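Side-chain contacts in soluble lytic murein transglycosylase (PDB 5OHU), which turns over peptidoglycan as a lytic transglycosylase, cleaving its glycan strands both from their ends and internally: residues A[213-216]-A[217-221]; A[184-187]-A[188-192]; A[197-200]-A[201-204]; A[230-234]-A[235-239]. All blocks are in the same frame, centred on the assembly; numbering follows the deposited sequence.

Contact 1: residues A[213-216]-A[217-221]; sequences LMVS and VAQNP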
loop_
_atom_site.group_PDB
_atom_site.type_symbol
_atom_site.label_atom_id
_atom_site.label_comp_id
_atom_site.label_asym_id
_atom_site.label_seq_id
_atom_site.Cartn_x
_atom_site.Cartn_y
_atom_site.Cartn_z
ATOM N N LEU A 213 7.999 -24.421 -22.507
ATOM C CA LEU A 213 7.970 -23.226 -23.333
ATOM C C LEU A 213 7.389 -22.062 -22.562
ATOM O O LEU A 213 7.855 -20.920 -22.688
ATOM C CB LEU A 213 7.152 -23.502 -24.592
ATOM C CG LEU A 213 7.535 -22.815 -25.887
ATOM C CD1 LEU A 213 9.061 -22.888 -26.070
ATOM C CD2 LEU A 213 6.807 -23.513 -27.050
ATOM N N MET A 214 6.357 -22.329 -21.762
ATOM C CA MET A 214 5.804 -21.275 -20.927
ATOM C C MET A 214 6.871 -20.696 -20.008
ATOM O O MET A 214 7.011 -19.474 -19.906
ATOM C CB MET A 214 4.617 -21.797 -20.122
ATOM C CG MET A 214 4.032 -20.754 -19.186
ATOM S SD MET A 214 2.351 -21.164 -18.694
ATOM C CE MET A 214 1.443 -20.677 -20.159
ATOM N N VAL A 215 7.650 -21.560 -19.354
ATOM C CA VAL A 215 8.664 -21.066 -18.424
ATOM C C VAL A 215 9.711 -20.236 -19.166
ATOM O O VAL A 215 10.075 -19.139 -18.736
ATOM C CB VAL A 215 9.300 -22.233 -17.642
ATOM C CG1 VAL A 215 10.447 -21.719 -16.748
ATOM C CG2 VAL A 215 8.233 -22.976 -16.807
ATOM N N SER A 216 10.210 -20.753 -20.293
ATOM C CA SER A 216 11.215 -20.037 -21.079
ATOM C C SER A 216 10.710 -18.676 -21.545
ATOM O O SER A 216 11.437 -17.680 -21.485
ATOM C CB SER A 216 11.628 -20.879 -22.280
ATOM O OG SER A 216 12.638 -20.204 -23.020
ATOM N N VAL A 217 9.464 -18.619 -22.011
ATOM C CA VAL A 217 8.900 -17.360 -22.479
ATOM C C VAL A 217 8.678 -16.408 -21.312
ATOM O O VAL A 217 8.864 -15.195 -21.442
ATOM C CB VAL A 217 7.599 -17.632 -23.260
ATOM C CG1 VAL A 217 6.785 -16.361 -23.459
ATOM C CG2 VAL A 217 7.923 -18.294 -24.596
ATOM N N ALA A 218 8.256 -16.931 -20.156
ATOM C CA ALA A 218 8.085 -16.050 -19.004
ATOM C C ALA A 218 9.415 -15.424 -18.608
ATOM O O ALA A 218 9.465 -14.252 -18.224
ATOM C CB ALA A 218 7.469 -16.808 -17.825
ATOM N N GLN A 219 10.511 -16.172 -18.739
ATOM C CA GLN A 219 11.808 -15.628 -18.344
ATOM C C GLN A 219 12.335 -14.619 -19.361
ATOM O O GLN A 219 12.957 -13.628 -18.975
ATOM C CB GLN A 219 12.807 -16.756 -18.105
ATOM C CG GLN A 219 12.264 -17.824 -17.159
ATOM C CD GLN A 219 13.242 -18.933 -16.876
ATOM O OE1 GLN A 219 13.516 -19.776 -17.728
ATOM N NE2 GLN A 219 13.703 -18.995 -15.641
ATOM N N ASN A 220 12.109 -14.865 -20.654
ATOM C CA ASN A 220 12.506 -13.962 -21.739
ATOM C C ASN A 220 11.420 -13.938 -22.803
ATOM O O ASN A 220 11.463 -14.705 -23.780
ATOM C CB ASN A 220 13.817 -14.391 -22.387
ATOM C CG ASN A 220 14.203 -13.482 -23.585
ATOM O OD1 ASN A 220 15.020 -13.858 -24.430
ATOM N ND2 ASN A 220 13.613 -12.292 -23.648
ATOM N N PRO A 221 10.454 -13.030 -22.668
ATOM C CA PRO A 221 9.339 -13.010 -23.620
ATOM C C PRO A 221 9.709 -12.449 -24.984
ATOM O O PRO A 221 8.917 -12.597 -25.919
ATOM C CB PRO A 221 8.301 -12.122 -22.938
ATOM C CG PRO A 221 9.060 -11.331 -21.943
ATOM C CD PRO A 221 10.246 -12.125 -21.528
#

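Contact 2: residues A[184-187]-A[188-192]; sequences RLKL and AAEAR. With PO4 (phosphate ion), chain B.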
loop_
_atom_site.group_PDB
_atom_site.type_symbol
_atom_site.label_atom_id
_atom_site.label_comp_id
_atom_site.label_asym_id
_atom_site.label_seq_id
_atom_site.Cartn_x
_atom_site.Cartn_y
_atom_site.Cartn_z
ATOM N N ARG A 184 -2.086 -23.758 -12.747
ATOM C CA ARG A 184 -1.189 -23.319 -11.692
ATOM C C ARG A 184 0.184 -22.991 -12.260
ATOM O O ARG A 184 0.845 -22.049 -11.808
ATOM C CB ARG A 184 -1.083 -24.374 -10.590
ATOM C CG ARG A 184 -0.415 -23.798 -9.347
ATOM C CD ARG A 184 -0.062 -24.843 -8.323
ATOM N NE ARG A 184 0.552 -24.217 -7.169
ATOM C CZ ARG A 184 1.093 -24.873 -6.143
ATOM N NH1 ARG A 184 1.102 -26.201 -6.112
ATOM N NH2 ARG A 184 1.627 -24.190 -5.148
ATOM N N LEU A 185 0.630 -23.763 -13.246
ATOM C CA LEU A 185 1.865 -23.440 -13.949
ATOM C C LEU A 185 1.835 -22.006 -14.457
ATOM O O LEU A 185 2.778 -21.240 -14.245
ATOM C CB LEU A 185 2.060 -24.441 -15.087
ATOM C CG LEU A 185 3.178 -24.370 -16.132
ATOM C CD1 LEU A 185 4.420 -23.726 -15.625
ATOM C CD2 LEU A 185 3.485 -25.804 -16.563
ATOM N N LYS A 186 0.732 -21.615 -15.091
ATOM C CA LYS A 186 0.608 -20.260 -15.609
ATOM C C LYS A 186 0.736 -19.233 -14.482
ATOM O O LYS A 186 1.488 -18.251 -14.599
ATOM C CB LYS A 186 -0.726 -20.147 -16.342
ATOM C CG LYS A 186 -0.970 -18.869 -17.107
ATOM C CD LYS A 186 -2.259 -18.981 -17.930
ATOM C CE LYS A 186 -3.010 -17.657 -17.988
ATOM N NZ LYS A 186 -4.198 -17.719 -18.885
ATOM N N LEU A 187 0.049 -19.481 -13.359
ATOM C CA LEU A 187 0.124 -18.580 -12.212
ATOM C C LEU A 187 1.534 -18.514 -11.651
ATOM O O LEU A 187 1.989 -17.444 -11.226
ATOM C CB LEU A 187 -0.844 -19.041 -11.125
ATOM C CG LEU A 187 -2.302 -18.980 -11.550
ATOM C CD1 LEU A 187 -3.209 -19.650 -10.518
ATOM C CD2 LEU A 187 -2.676 -17.521 -11.741
ATOM N N ALA A 188 2.226 -19.656 -11.606
ATOM C CA ALA A 188 3.592 -19.658 -11.103
ATOM C C ALA A 188 4.507 -18.880 -12.038
ATOM O O ALA A 188 5.410 -18.161 -11.588
ATOM C CB ALA A 188 4.087 -21.096 -10.928
ATOM N N ALA A 189 4.286 -19.016 -13.348
ATOM C CA ALA A 189 5.095 -18.280 -14.309
ATOM C C ALA A 189 4.828 -16.790 -14.203
ATOM O O ALA A 189 5.762 -15.983 -14.276
ATOM C CB ALA A 189 4.815 -18.790 -15.727
ATOM N N GLU A 190 3.561 -16.412 -13.982
ATOM C CA GLU A 190 3.216 -14.999 -13.823
ATOM C C GLU A 190 3.896 -14.397 -12.599
ATOM O O GLU A 190 4.362 -13.257 -12.634
ATOM C CB GLU A 190 1.698 -14.838 -13.724
ATOM C CG GLU A 190 0.972 -15.032 -15.049
ATOM C CD GLU A 190 -0.529 -15.203 -14.898
ATOM O OE1 GLU A 190 -0.990 -15.375 -13.754
ATOM O OE2 GLU A 190 -1.247 -15.183 -15.922
ATOM N N ALA A 191 3.952 -15.143 -11.503
ATOM C CA ALA A 191 4.556 -14.664 -10.270
ATOM C C ALA A 191 6.067 -14.816 -10.267
ATOM O O ALA A 191 6.697 -14.546 -9.237
ATOM C CB ALA A 191 3.960 -15.402 -9.072
ATOM N N ARG A 192 6.652 -15.257 -11.384
ATOM C CA ARG A 192 8.102 -15.402 -11.527
ATOM C C ARG A 192 8.673 -16.420 -10.549
ATOM O O ARG A 192 9.840 -16.328 -10.167
ATOM C CB ARG A 192 8.821 -14.057 -11.370
ATOM C CG ARG A 192 8.317 -12.960 -12.282
ATOM C CD ARG A 192 9.008 -11.630 -12.022
ATOM N NE ARG A 192 8.268 -10.524 -12.627
ATOM C CZ ARG A 192 8.612 -9.908 -13.758
ATOM N NH1 ARG A 192 9.702 -10.278 -14.419
ATOM N NH2 ARG A 192 7.859 -8.917 -14.230
HETATM P P PO4 B . 3.150 -27.069 -3.028
HETATM O O1 PO4 B . 4.607 -27.447 -3.040
HETATM O O2 PO4 B . 3.020 -25.571 -3.096
HETATM O O3 PO4 B . 2.466 -27.730 -4.202
HETATM O O4 PO4 B . 2.505 -27.555 -1.753
#

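Contact 3: residues A[197-200]-A[201-204]; sequences ASHL and AQRL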
loop_
_atom_site.group_PDB
_atom_site.type_symbol
_atom_site.label_atom_id
_atom_site.label_comp_id
_atom_site.label_asym_id
_atom_site.label_seq_id
_atom_site.Cartn_x
_atom_site.Cartn_y
_atom_site.Cartn_z
ATOM N N ALA A 197 7.129 -23.459 -11.164
ATOM C CA ALA A 197 6.563 -23.639 -12.504
ATOM C C ALA A 197 7.211 -24.814 -13.226
ATOM O O ALA A 197 6.523 -25.619 -13.870
ATOM C CB ALA A 197 6.724 -22.351 -13.319
ATOM N N SER A 198 8.531 -24.945 -13.105
ATOM C CA SER A 198 9.219 -26.043 -13.769
ATOM C C SER A 198 8.866 -27.382 -13.140
ATOM O O SER A 198 8.782 -28.391 -13.849
ATOM C CB SER A 198 10.731 -25.821 -13.742
ATOM O OG SER A 198 11.083 -24.709 -14.546
ATOM N N HIS A 199 8.652 -27.415 -11.824
ATOM C CA HIS A 199 8.177 -28.643 -11.191
ATOM C C HIS A 199 6.774 -29.005 -11.674
ATOM O O HIS A 199 6.497 -30.173 -11.980
ATOM C CB HIS A 199 8.216 -28.487 -9.678
ATOM C CG HIS A 199 9.598 -28.542 -9.110
ATOM N ND1 HIS A 199 10.005 -27.747 -8.060
ATOM C CD2 HIS A 199 10.667 -29.302 -9.444
ATOM C CE1 HIS A 199 11.268 -28.010 -7.775
ATOM N NE2 HIS A 199 11.693 -28.951 -8.599
ATOM N N LEU A 200 5.873 -28.020 -11.758
ATOM C CA LEU A 200 4.569 -28.291 -12.358
ATOM C C LEU A 200 4.715 -28.762 -13.798
ATOM O O LEU A 200 3.989 -29.659 -14.238
ATOM C CB LEU A 200 3.677 -27.051 -12.281
ATOM C CG LEU A 200 3.366 -26.588 -10.850
ATOM C CD1 LEU A 200 2.695 -25.233 -10.870
ATOM C CD2 LEU A 200 2.447 -27.568 -10.163
ATOM N N ALA A 201 5.660 -28.181 -14.540
ATOM C CA ALA A 201 5.839 -28.558 -15.937
ATOM C C ALA A 201 6.238 -30.023 -16.067
ATOM O O ALA A 201 5.780 -30.722 -16.983
ATOM C CB ALA A 201 6.882 -27.647 -16.593
ATOM N N GLN A 202 7.069 -30.515 -15.147
ATOM C CA GLN A 202 7.456 -31.924 -15.131
ATOM C C GLN A 202 6.319 -32.849 -14.729
ATOM O O GLN A 202 6.489 -34.073 -14.767
ATOM C CB GLN A 202 8.640 -32.137 -14.185
ATOM C CG GLN A 202 9.960 -31.604 -14.719
ATOM C CD GLN A 202 11.024 -31.505 -13.645
ATOM O OE1 GLN A 202 10.725 -31.549 -12.450
ATOM N NE2 GLN A 202 12.276 -31.372 -14.063
ATOM N N ARG A 203 5.167 -32.311 -14.352
ATOM C CA ARG A 203 4.036 -33.125 -13.939
ATOM C C ARG A 203 2.905 -33.095 -14.952
ATOM O O ARG A 203 1.803 -33.556 -14.646
ATOM C CB ARG A 203 3.538 -32.668 -12.571
ATOM C CG ARG A 203 4.603 -32.745 -11.483
ATOM C CD ARG A 203 4.042 -32.248 -10.168
ATOM N NE ARG A 203 2.782 -32.918 -9.870
ATOM C CZ ARG A 203 1.986 -32.607 -8.855
ATOM N NH1 ARG A 203 2.313 -31.623 -8.026
ATOM N NH2 ARG A 203 0.862 -33.286 -8.676
ATOM N N LEU A 204 3.151 -32.574 -16.152
ATOM C CA LEU A 204 2.131 -32.541 -17.192
ATOM C C LEU A 204 2.210 -33.812 -18.033
ATOM O O LEU A 204 3.273 -34.097 -18.602
ATOM C CB LEU A 204 2.308 -31.317 -18.074
ATOM C CG LEU A 204 2.131 -29.931 -17.442
ATOM C CD1 LEU A 204 2.680 -28.836 -18.378
ATOM C CD2 LEU A 204 0.677 -29.661 -17.106
#

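Contact 4: residues A[230-234]-A[235-239]; sequences FSQRD and HATAD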
loop_
_atom_site.group_PDB
_atom_site.type_symbol
_atom_site.label_atom_id
_atom_site.label_comp_id
_atom_site.label_asym_id
_atom_site.label_seq_id
_atom_site.Cartn_x
_atom_site.Cartn_y
_atom_site.Cartn_z
ATOM N N PHE A 230 6.102 -20.026 -32.704
ATOM C CA PHE A 230 4.948 -20.044 -31.815
ATOM C C PHE A 230 3.652 -20.077 -32.617
ATOM O O PHE A 230 2.731 -19.311 -32.345
ATOM C CB PHE A 230 5.003 -18.837 -30.876
ATOM C CG PHE A 230 6.183 -18.863 -29.947
ATOM C CD1 PHE A 230 6.111 -19.529 -28.724
ATOM C CD2 PHE A 230 7.376 -18.278 -30.313
ATOM C CE1 PHE A 230 7.191 -19.570 -27.877
ATOM C CE2 PHE A 230 8.470 -18.316 -29.467
ATOM C CZ PHE A 230 8.379 -18.962 -28.246
ATOM N N SER A 231 3.565 -21.004 -33.571
ATOM C CA SER A 231 2.528 -21.028 -34.596
ATOM C C SER A 231 1.463 -22.107 -34.415
ATOM O O SER A 231 0.421 -22.033 -35.069
ATOM C CB SER A 231 3.181 -21.237 -35.965
ATOM O OG SER A 231 3.899 -22.467 -35.964
ATOM N N GLN A 232 1.703 -23.105 -33.576
ATOM C CA GLN A 232 0.784 -24.225 -33.425
ATOM C C GLN A 232 -0.564 -23.766 -32.868
ATOM O O GLN A 232 -0.632 -23.163 -31.791
ATOM C CB GLN A 232 1.443 -25.247 -32.510
ATOM C CG GLN A 232 0.687 -26.516 -32.286
ATOM C CD GLN A 232 1.538 -27.522 -31.552
ATOM O OE1 GLN A 232 2.258 -28.303 -32.173
ATOM N NE2 GLN A 232 1.492 -27.489 -30.223
ATOM N N ARG A 233 -1.643 -24.057 -33.597
ATOM C CA ARG A 233 -2.956 -23.479 -33.285
ATOM C C ARG A 233 -3.678 -24.303 -32.217
ATOM O O ARG A 233 -4.689 -24.960 -32.470
ATOM C CB ARG A 233 -3.817 -23.372 -34.537
ATOM C CG ARG A 233 -3.177 -22.708 -35.725
ATOM C CD ARG A 233 -4.239 -22.362 -36.785
ATOM N NE ARG A 233 -5.102 -21.254 -36.364
ATOM C CZ ARG A 233 -5.228 -20.099 -37.021
ATOM N NH1 ARG A 233 -4.562 -19.895 -38.151
ATOM N NH2 ARG A 233 -6.031 -19.151 -36.552
ATOM N N ASP A 234 -3.152 -24.247 -30.993
ATOM C CA ASP A 234 -3.812 -24.862 -29.848
ATOM C C ASP A 234 -3.863 -23.864 -28.697
ATOM O O ASP A 234 -3.168 -22.843 -28.701
ATOM C CB ASP A 234 -3.121 -26.174 -29.425
ATOM C CG ASP A 234 -1.655 -25.990 -29.048
ATOM O OD1 ASP A 234 -1.319 -25.051 -28.296
ATOM O OD2 ASP A 234 -0.830 -26.806 -29.497
ATOM N N HIS A 235 -4.701 -24.169 -27.699
ATOM C CA HIS A 235 -4.883 -23.258 -26.577
ATOM C C HIS A 235 -3.616 -23.140 -25.739
ATOM O O HIS A 235 -3.345 -22.083 -25.162
ATOM C CB HIS A 235 -6.064 -23.730 -25.725
ATOM C CG HIS A 235 -7.362 -23.804 -26.478
ATOM N ND1 HIS A 235 -8.382 -24.663 -26.123
ATOM C CD2 HIS A 235 -7.807 -23.121 -27.558
ATOM C CE1 HIS A 235 -9.397 -24.508 -26.956
ATOM N NE2 HIS A 235 -9.072 -23.580 -27.838
ATOM N N ALA A 236 -2.843 -24.221 -25.645
ATOM C CA ALA A 236 -1.605 -24.168 -24.882
ATOM C C ALA A 236 -0.665 -23.118 -25.463
ATOM O O ALA A 236 -0.150 -22.256 -24.741
ATOM C CB ALA A 236 -0.936 -25.545 -24.865
ATOM N N THR A 237 -0.460 -23.158 -26.778
ATOM C CA THR A 237 0.415 -22.187 -27.416
ATOM C C THR A 237 -0.134 -20.770 -27.259
ATOM O O THR A 237 0.626 -19.823 -27.017
ATOM C CB THR A 237 0.608 -22.579 -28.879
ATOM O OG1 THR A 237 1.173 -23.903 -28.925
ATOM C CG2 THR A 237 1.542 -21.615 -29.596
ATOM N N ALA A 238 -1.458 -20.612 -27.327
ATOM C CA ALA A 238 -2.051 -19.300 -27.094
ATOM C C ALA A 238 -1.828 -18.829 -25.667
ATOM O O ALA A 238 -1.628 -17.632 -25.440
ATOM C CB ALA A 238 -3.552 -19.322 -27.402
ATOM N N ASP A 239 -1.877 -19.745 -24.695
ATOM C CA ASP A 239 -1.558 -19.385 -23.316
ATOM C C ASP A 239 -0.097 -18.981 -23.175
ATOM O O ASP A 239 0.220 -17.986 -22.514
ATOM C CB ASP A 239 -1.873 -20.559 -22.388
ATOM C CG ASP A 239 -3.257 -20.472 -21.786
ATOM O OD1 ASP A 239 -3.727 -19.347 -21.522
ATOM O OD2 ASP A 239 -3.877 -21.535 -21.586
#

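Contact 1: residues A[213-216]-A[217-221]
Val215 and Gln219 lie one turn apart near the C-terminal end of helix 208-219, in a local i to i+4 contact within the helical array that makes up most of this transglycosylase. The evidence for a regular last turn is the run of backbone bonds: Val217 N donates to Leu213 O, Ala218 N to Met214 O and Gln219 N to Val215 O, the first of these with an N-H...O angle of 162°. Ser216 O continues the series, accepting from Asn220 N at 3.0 Å, and takes a weak second bond from Gln219 N at 3.3 Å, just where Asn220 leaves helical backbone angles, so one carbonyl serves two amides at the helix end.

Side chains lean on carbonyls of the preceding turn. Val217 brings its CG2 branch to 3.2 Å from Leu213 O; that branch stands beside its own backbone N because CG1 is the one placed anti to it (chi1 165°). Ser216 OG turns elsewhere and is hydrogen-bonded to Gln223 OE1. Val215 packs on Ala197 and Ser198 of helix 194-201, while Val217 meets Phe230 and Val240, which ties the helix to both of its neighbours in sequence.

Gln219 runs alongside Val215, both pointing the same way. With CG beside the backbone N (chi1 -51°), its chain passes back along the helix, bringing CG within 3.0 Å of Val215 O, a tight approach, and laying OE1 3.8 Å from Val215 CG1.

Contact 2: residues A[184-187]-A[188-192]
Glu190 reaches back over Lys186 and Leu187 in the last turn of helix 178-190. Its CB starts 3.5 Å from Lys186 O. With CG beside the backbone N (chi1 -74°), the chain hugs the preceding turn, and CG comes to 3.3 Å from that same Lys186 O, with CD 3.7 Å from it. The carboxylate then divides its oxygens between two neighbours: OE1 lies 3.4 Å from Leu187 CD2, a methyl contact, and OE2 sits 3.7 Å from Lys186 CE. No ion pair joins the two residues, since Lys186 NZ stays 4.9 Å from Glu190 OE2. Each charge has a stronger partner: OE2 forms a salt bridge with Arg246, and NZ one with Asp239 and another with a phosphate ion.

Arg184 points elsewhere, its chain extended all the way to the guanidinium. NH1 donates to O3 of a different phosphate at 2.8 Å and NH2 to O2 at 2.8 Å, with N-H...O angles of 168° and 171°; the phosphorus lies in the guanidinium plane, at its edge, as expected for a straight two-pronged grip. The group is steadied by Val155 O at NE, Lys157 O at NH2 and a cation-pi contact with Trp153. The ion, also bonded by Gln159 N, probably came from the crystallisation liquor.

A Schellman motif ends the helix at Arg192, with positive phi and two bonds back into the last turn, one from Arg192 N to Ala189 O. Around this turn, helix 194-201 packs against Leu185 and Ala188, helix 208-219 against Leu185 and Ala189, and helix 235-251 against Ala189 and Glu190.

Contact 3: residues A[197-200]-A[201-204]
His199 and Gln202, three residues apart at the close of helix 194-201, supply the polar side-chain contact here. They run side by side, pointing the same way, with the imidazole and amide planes 49° apart. Gln202 OE1 lies in the plane of the ring at its edge, 3.8 Å from CD2, so the amide oxygen faces a ring carbon and not a ring nitrogen.

Aliphatic groups set against carbonyls form a second class. Arg203 places its CG 3.2 Å from His199 O, and a bend further out (chi3 51°) carries the rest of the chain off in a new direction; both it and Leu200 touch Trp153 of helix 142-153. Leu204 CG approaches Leu200 O to 3.7 Å, while its side chain packs on Val181 and Leu185 of helix 178-190.

Backbone hydrogen bonds are the third kind and trace the end of the helix. Ala201 N donates to Ala197 O at 2.8 Å and Gln202 N to Ser198 O at 3.0 Å, both spanning four residues. Next, Arg203 N goes to Leu200 O at 2.9 Å, spanning only three, and it meets that oxygen from above the carbonyl plane, 62° out of it. A weak bond from Leu204 N to Ala201 O, 3.3 Å, follows. Such a tightening from four-residue to three-residue spacing, finishing in a type I beta turn from Ala201 to Leu204, is a familiar C-terminal exit from an alpha helix, here into the loop before helix 208-219.

Contact 4: residues A[230-234]-A[235-239]
The Asp234 carboxylate is met by Thr237 at one oxygen and by Gln232 at the other. Thr237 N reaches OD1 nearly along its C-O direction, 2.6 Å away, while Thr237 OG1 donates to OD1 at 2.8 Å from the syn side, lifted 33° out of the carboxylate plane. Two donors of one residue thus grip a single oxygen and fix the rotation of the group. Gln232 NE2 donates to OD2, which lies out of the plane of the Gln232 amide; at 2.5 Å this bond is short and its detail doubtful.

Asp234 is the N-cap of helix 235-251, its side chain accepting from the amide three residues on. CG stands between the backbone N and the carbonyl carbon (chi1 59°), a placement that brings OD1 over the first turn. The negative carboxylate would probably be favoured by the helix dipole.

Thr237 also packs back on the incoming loop, its CB 3.2 Å from Gln232 O and its CG2 3.8 Å from Phe230 O. Around Arg233, the centre of an inverse gamma turn, Asp234 N bonds to Gln232 O. One residue beyond Thr237, Ala238 N closes the first turn onto Asp234 O at 3.1 Å.

How the contacts relate
All four contacts are local, yet three concern helix C-termini and contact 4 a helix start. Accordingly, contacts 1 to 3 spend their carbonyls on closing a last turn, whereas contact 4 caps one backbone amide, and the hydroxyl of the same residue, with a side-chain carboxylate. Contacts 1 and 2 lie on helices packed against each other, 208-219 and 178-190. Contact 3 joins both through Ala197, and Phe230 of contact 4 packs against Leu213 and Val217 of contact 1. A salt bridge connects contacts 2 and 4. All are partly buried: contact 1 buries Met214, Val215, Val217 and Ala218, while contact 3 exposes His199, Gln202 and Arg203. Phosphate-binding contact 2 differs from contact 1, which has no charged side chain.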